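Local structure of hypothetical protein (Methanosarcina mazei, 2I1S) at residues 5-10 against 120-125; 135-140 against 177-182. The protein is of unknown function but belongs to the family of plasmid pRiA4b ORF-3-like proteins. All blocks are in the same frame, centred on the assembly; numbering follows the deposited sequence.

Overall arrangement
From the N terminus the chain runs at once into strand 7-15, whose start forms one side of contact 1. It then passes through most of the sheet and helices 34-44 and 90-93 and comes back along strand 111-122, the end of which pairs with 5-10 and closes a loop of 109 residues. Strand 131-136 follows; it pairs with strand 22-29, which itself pairs with strand 7-15, and forms one border of the mixed sheet. Contact 2 opens at its end and closes a second excursion of 36 residues, without strands, through helices 146-157 and 165-172. The two contacts are in series, with centres about 27 Å apart; contact 1 joins neighbouring strands, and contact 2 ties the C-terminal loop to the sheet's border.

Contact 1: 5-10 against 120-125; sequences FEKVYH and ILPRKE
Residues 7-10 and 120-122 run antiparallel, with strand axes 4.3 Å apart at closest and N-to-C directions 145° apart. They join the start of strand 7-15 to the end of strand 111-122, two neighbours within the mixed beta sheet of this fold. Val8 and Leu121 are the hydrogen-bonded pair: Val8 N gives to Leu121 O at 2.6 Å and Leu121 N to Val8 O. Lys7-Pro122 and Tyr9-Ile120 are non-hydrogen-bonded pairs on either side of it. The pairing continues past the strand ends, where Arg123 N bonds to Glu6 O at 2.8 Å.

Tyr9 and Ile120 lie side by side on one face of the sheet, and Tyr9 CE1 meets Ile120 CD1 at 3.7 Å. Ile120 CG2 touches Lys7 CD, in the aliphatic part of that side chain. Val8 and Leu121 point to the other face. The His10 ring crosses Leu121 at about a right angle, with His10 NE2 3.6 Å from Leu121 CB. This nitrogen is buried and has no partner in the model. Val8 CG1 packs on Arg123 CB, and Tyr129, from a loop, touches both side chains.

Arg123 bends at chi2 and chi3 and lays its guanidinium over one face of the Phe5 ring. The planes are 8° apart and Arg123 CZ sits 3.7 Å from the ring centroid, a stacked cation-pi pair. Phe5 CG takes the position between its backbone N and carbonyl carbon (chi1 62°), which sets the ring on the same side as its own carbonyl, and one guanidinium meets both. Arg123 NE and Arg123 NH1 grip Phe5 O side-on, each at 3.2 Å; NH1 lies in the carbonyl plane on a lone pair, while NE is tilted from that plane.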
loop_
_atom_site.group_PDB
_atom_site.type_symbol
_atom_site.label_atom_id
_atom_site.label_comp_id
_atom_site.label_asym_id
_atom_site.label_seq_id
_atom_site.Cartn_x
_atom_site.Cartn_y
_atom_site.Cartn_z
ATOM N N PHE A 5 3.810 21.230 9.381
ATOM C CA PHE A 5 2.509 20.550 9.594
ATOM C C PHE A 5 2.323 20.332 11.101
ATOM O O PHE A 5 3.315 20.235 11.855
ATOM C CB PHE A 5 2.418 19.204 8.820
ATOM C CG PHE A 5 3.465 18.164 9.239
ATOM C CD1 PHE A 5 4.776 18.226 8.739
ATOM C CD2 PHE A 5 3.133 17.124 10.103
ATOM C CE1 PHE A 5 5.736 17.297 9.119
ATOM C CE2 PHE A 5 4.084 16.186 10.488
ATOM C CZ PHE A 5 5.392 16.270 9.991
ATOM N N GLU A 6 1.064 20.235 11.530
ATOM C CA GLU A 6 0.742 19.997 12.947
ATOM C C GLU A 6 0.321 18.546 13.186
ATOM O O GLU A 6 0.893 17.873 14.064
ATOM C CB GLU A 6 -0.387 20.924 13.432
ATOM C CG GLU A 6 -0.410 22.335 12.817
ATOM C CD GLU A 6 0.466 23.354 13.585
ATOM O OE1 GLU A 6 0.112 24.578 13.548
ATOM O OE2 GLU A 6 1.490 22.946 14.225
ATOM N N LYS A 7 -0.677 18.073 12.417
ATOM C CA LYS A 7 -1.283 16.739 12.650
ATOM C C LYS A 7 -0.700 15.619 11.774
ATOM O O LYS A 7 -0.126 15.878 10.691
ATOM C CB LYS A 7 -2.813 16.797 12.473
ATOM C CG LYS A 7 -3.423 18.185 12.804
ATOM C CD LYS A 7 -4.898 18.127 13.187
ATOM C CE LYS A 7 -5.094 17.906 14.708
ATOM N NZ LYS A 7 -4.455 18.983 15.538
ATOM N N VAL A 8 -0.823 14.380 12.256
ATOM C CA VAL A 8 -0.510 13.207 11.441
ATOM C C VAL A 8 -1.716 12.256 11.230
ATOM O O VAL A 8 -2.532 12.034 12.126
ATOM C CB VAL A 8 0.781 12.473 11.903
ATOM C CG1 VAL A 8 1.945 13.420 11.840
ATOM C CG2 VAL A 8 0.652 11.944 13.278
ATOM N N TYR A 9 -1.824 11.724 10.018
ATOM C CA TYR A 9 -2.861 10.758 9.667
ATOM C C TYR A 9 -2.354 9.335 9.959
ATOM O O TYR A 9 -1.337 8.917 9.393
ATOM C CB TYR A 9 -3.213 10.931 8.183
ATOM C CG TYR A 9 -3.933 12.242 7.824
ATOM C CD1 TYR A 9 -4.135 13.251 8.788
ATOM C CD2 TYR A 9 -4.426 12.458 6.520
ATOM C CE1 TYR A 9 -4.808 14.438 8.477
ATOM C CE2 TYR A 9 -5.099 13.633 6.188
ATOM C CZ TYR A 9 -5.290 14.631 7.180
ATOM O OH TYR A 9 -5.955 15.826 6.863
ATOM N N HIS A 10 -3.052 8.615 10.854
ATOM C CA HIS A 10 -2.820 7.187 11.108
ATOM C C HIS A 10 -3.643 6.345 10.118
ATOM O O HIS A 10 -4.896 6.279 10.212
ATOM C CB HIS A 10 -3.170 6.804 12.553
ATOM C CG HIS A 10 -2.485 7.655 13.582
ATOM N ND1 HIS A 10 -1.852 7.125 14.688
ATOM C CD2 HIS A 10 -2.326 9.000 13.675
ATOM C CE1 HIS A 10 -1.335 8.103 15.417
ATOM N NE2 HIS A 10 -1.604 9.250 14.819
ATOM N N ILE A 120 -6.635 10.992 13.212
ATOM C CA ILE A 120 -5.890 12.218 12.949
ATOM C C ILE A 120 -5.402 12.705 14.317
ATOM O O ILE A 120 -6.220 12.964 15.197
ATOM C CB ILE A 120 -6.799 13.312 12.308
ATOM C CG1 ILE A 120 -7.308 12.880 10.918
ATOM C CG2 ILE A 120 -6.060 14.660 12.228
ATOM C CD1 ILE A 120 -8.096 13.967 10.174
ATOM N N LEU A 121 -4.086 12.818 14.518
ATOM C CA LEU A 121 -3.548 13.232 15.823
ATOM C C LEU A 121 -2.402 14.251 15.714
ATOM O O LEU A 121 -1.748 14.302 14.671
ATOM C CB LEU A 121 -3.134 11.994 16.627
ATOM C CG LEU A 121 -4.305 11.164 17.188
ATOM C CD1 LEU A 121 -3.776 9.927 17.896
ATOM C CD2 LEU A 121 -5.266 11.964 18.093
ATOM N N PRO A 122 -2.174 15.094 16.771
ATOM C CA PRO A 122 -1.020 16.003 16.703
ATOM C C PRO A 122 0.266 15.200 16.549
ATOM O O PRO A 122 0.372 14.109 17.106
ATOM C CB PRO A 122 -1.042 16.747 18.061
ATOM C CG PRO A 122 -2.425 16.634 18.549
ATOM C CD PRO A 122 -2.932 15.283 18.024
ATOM N N ARG A 123 1.216 15.715 15.770
ATOM C CA ARG A 123 2.492 15.032 15.583
ATOM C C ARG A 123 3.309 15.004 16.877
ATOM O O ARG A 123 3.172 15.877 17.741
ATOM C CB ARG A 123 3.289 15.669 14.460
ATOM C CG ARG A 123 3.899 17.025 14.774
ATOM C CD ARG A 123 5.270 17.098 14.115
ATOM N NE ARG A 123 5.368 18.231 13.210
ATOM C CZ ARG A 123 6.422 18.487 12.447
ATOM N NH1 ARG A 123 6.412 19.560 11.651
ATOM N NH2 ARG A 123 7.480 17.679 12.479
ATOM N N LYS A 124 4.156 13.997 17.011
ATOM C CA LYS A 124 4.892 13.805 18.248
ATOM C C LYS A 124 6.246 14.489 18.118
ATOM O O LYS A 124 6.882 14.413 17.064
ATOM C CB LYS A 124 5.037 12.305 18.558
ATOM C CG LYS A 124 5.367 11.999 20.000
ATOM C CD LYS A 124 5.745 10.541 20.214
ATOM C CE LYS A 124 6.133 10.316 21.686
ATOM N NZ LYS A 124 6.727 8.957 21.899
ATOM N N GLU A 125 6.662 15.161 19.190
ATOM C CA GLU A 125 7.933 15.903 19.230
ATOM C C GLU A 125 9.157 14.999 18.999
ATOM O O GLU A 125 9.368 14.013 19.716
ATOM C CB GLU A 125 8.074 16.688 20.553
ATOM C CG GLU A 125 9.367 17.517 20.681
#

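Contact 2: 135-140 against 177-182; sequences GKRAAV and DPEYFD
Arg137 and Glu179 lie side by side and point the same way, with guanidinium and carboxylate only 5° from coplanar. The grip is side-on and two-pronged. Arg137 NE meets Glu179 OE1 at 2.9 Å, and Arg137 NH2 meets Glu179 OE2 at 2.9 Å. Both oxygens use their syn lone pairs, and the two bonds of this salt bridge hold the groups nearly coplanar and resist rotation of either. Glu179 folds at chi2 (-45°), which brings its carboxylate back to the arginine although its CB points away. Arg137 NH1 bonds to Pro20 O, so the guanidinium also reaches the loop before strand 22-29. An alanine in place of Arg137 would probably leave the Glu179 carboxylate without its charged mate and free to turn, and Pro20 O without this donor.

The backbones meet where strand 131-136 ends and the C-terminal loop after helix 165-172 comes back to it. Asp177 to Tyr180 form a type I beta turn. Its start is also an Asx turn, since Asp177 OD1 accepts from Glu179 N. The turn presents Pro178 O to Ala138 N at 2.8 Å, with the donor well above the carbonyl plane. Ala138 CB rests 3.4 Å from Asp177 O. Two waters add links: one joins Arg137 N to Glu179 O, the other Ala138 O to Pro178 O. Pro178 touches Tyr150 and Leu154 of helix 146-157.

Farther along, Phe181 points toward the strand end. Its CG lies anti to the backbone N (chi1 175°), which carries the ring across to Gly135. Phe181 CE2 comes to 3.3 Å from Gly135 CA, a close approach to a residue without a side chain. Arg24 makes a cation-pi contact with the ring and bonds to Arg137 O, which itself lies 3.5 Å from Phe181 CB.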
loop_
_atom_site.group_PDB
_atom_site.type_symbol
_atom_site.label_atom_id
_atom_site.label_comp_id
_atom_site.label_asym_id
_atom_site.label_seq_id
_atom_site.Cartn_x
_atom_site.Cartn_y
_atom_site.Cartn_z
ATOM N N GLY A 135 2.597 -4.133 11.270
ATOM C CA GLY A 135 2.207 -4.785 10.010
ATOM C C GLY A 135 2.099 -6.280 10.205
ATOM O O GLY A 135 2.549 -6.799 11.206
ATOM N N LYS A 136 1.478 -6.974 9.265
ATOM C CA LYS A 136 1.460 -8.426 9.324
ATOM C C LYS A 136 1.696 -8.935 7.898
ATOM O O LYS A 136 1.117 -8.389 6.967
ATOM C CB LYS A 136 0.111 -8.922 9.821
ATOM C CG LYS A 136 0.149 -10.120 10.716
ATOM C CD LYS A 136 0.651 -9.794 12.087
ATOM C CE LYS A 136 0.887 -11.058 12.881
ATOM N NZ LYS A 136 -0.249 -11.459 13.849
ATOM N N ARG A 137 2.550 -9.961 7.784
ATOM C CA ARG A 137 2.785 -10.792 6.604
ATOM C C ARG A 137 3.761 -10.141 5.641
ATOM O O ARG A 137 3.894 -8.918 5.619
ATOM C CB ARG A 137 1.495 -11.189 5.894
ATOM C CG ARG A 137 0.449 -11.796 6.821
ATOM C CD ARG A 137 -0.522 -12.615 6.063
ATOM N NE ARG A 137 0.057 -13.854 5.585
ATOM C CZ ARG A 137 -0.403 -14.550 4.546
ATOM N NH1 ARG A 137 -1.445 -14.099 3.854
ATOM N NH2 ARG A 137 0.179 -15.713 4.208
ATOM N N ALA A 138 4.458 -10.960 4.865
ATOM C CA ALA A 138 5.250 -10.453 3.743
ATOM C C ALA A 138 4.362 -9.809 2.671
ATOM O O ALA A 138 3.317 -10.339 2.301
ATOM C CB ALA A 138 6.089 -11.586 3.135
ATOM N N ALA A 139 4.777 -8.654 2.186
ATOM C CA ALA A 139 4.192 -8.046 1.005
ATOM C C ALA A 139 4.292 -8.954 -0.238
ATOM O O ALA A 139 5.203 -9.787 -0.368
ATOM C CB ALA A 139 4.861 -6.725 0.757
ATOM N N VAL A 140 3.330 -8.830 -1.147
ATOM C CA VAL A 140 3.382 -9.654 -2.366
ATOM C C VAL A 140 4.593 -9.180 -3.184
ATOM O O VAL A 140 4.812 -7.968 -3.314
ATOM C CB VAL A 140 2.060 -9.544 -3.202
ATOM C CG1 VAL A 140 0.850 -10.081 -2.400
ATOM C CG2 VAL A 140 1.797 -8.087 -3.690
ATOM N N ASP A 177 9.816 -15.973 3.270
ATOM C CA ASP A 177 8.931 -16.390 4.385
ATOM C C ASP A 177 7.644 -15.549 4.251
ATOM O O ASP A 177 7.684 -14.334 4.458
ATOM C CB ASP A 177 9.643 -16.162 5.727
ATOM C CG ASP A 177 8.777 -16.476 6.942
ATOM O OD1 ASP A 177 7.583 -16.850 6.827
ATOM O OD2 ASP A 177 9.303 -16.323 8.055
ATOM N N PRO A 178 6.531 -16.169 3.804
ATOM C CA PRO A 178 5.268 -15.425 3.645
ATOM C C PRO A 178 4.772 -14.682 4.898
ATOM O O PRO A 178 4.019 -13.717 4.744
ATOM C CB PRO A 178 4.253 -16.495 3.191
ATOM C CG PRO A 178 4.921 -17.818 3.446
ATOM C CD PRO A 178 6.402 -17.571 3.371
ATOM N N GLU A 179 5.228 -15.089 6.091
ATOM C CA GLU A 179 4.779 -14.486 7.361
ATOM C C GLU A 179 5.751 -13.497 7.982
ATOM O O GLU A 179 5.492 -12.965 9.077
ATOM C CB GLU A 179 4.428 -15.558 8.440
ATOM C CG GLU A 179 3.512 -16.680 7.954
ATOM C CD GLU A 179 2.341 -16.157 7.143
ATOM O OE1 GLU A 179 1.751 -15.105 7.525
ATOM O OE2 GLU A 179 2.007 -16.801 6.123
ATOM N N TYR A 180 6.871 -13.249 7.314
ATOM C CA TYR A 180 7.867 -12.347 7.869
ATOM C C TYR A 180 7.582 -10.890 7.553
ATOM O O TYR A 180 7.499 -10.504 6.385
ATOM C CB TYR A 180 9.281 -12.694 7.394
ATOM C CG TYR A 180 10.256 -11.667 7.896
ATOM C CD1 TYR A 180 10.598 -11.616 9.253
ATOM C CD2 TYR A 180 10.806 -10.709 7.030
ATOM C CE1 TYR A 180 11.472 -10.656 9.741
ATOM C CE2 TYR A 180 11.694 -9.729 7.516
ATOM C CZ TYR A 180 12.009 -9.712 8.871
ATOM O OH TYR A 180 12.878 -8.765 9.367
ATOM N N PHE A 181 7.440 -10.077 8.599
ATOM C CA PHE A 181 7.451 -8.635 8.443
ATOM C C PHE A 181 8.009 -8.030 9.724
ATOM O O PHE A 181 7.742 -8.542 10.798
ATOM C CB PHE A 181 6.049 -8.057 8.199
ATOM C CG PHE A 181 6.029 -6.530 8.157
ATOM C CD1 PHE A 181 6.720 -5.834 7.166
ATOM C CD2 PHE A 181 5.356 -5.808 9.110
ATOM C CE1 PHE A 181 6.739 -4.433 7.131
ATOM C CE2 PHE A 181 5.360 -4.409 9.067
ATOM C CZ PHE A 181 6.042 -3.726 8.074
ATOM N N ASP A 182 8.749 -6.935 9.605
ATOM C CA ASP A 182 9.268 -6.212 10.745
ATOM C C ASP A 182 9.120 -4.731 10.380
ATOM O O ASP A 182 9.676 -4.297 9.376
ATOM C CB ASP A 182 10.751 -6.603 10.950
ATOM C CG ASP A 182 11.386 -5.959 12.183
ATOM O OD1 ASP A 182 10.886 -4.923 12.654
ATOM O OD2 ASP A 182 12.415 -6.485 12.664
HETATM O O HOH W 1 3.880 -11.333 9.989
HETATM O O HOH W 2 2.605 -12.965 2.390
#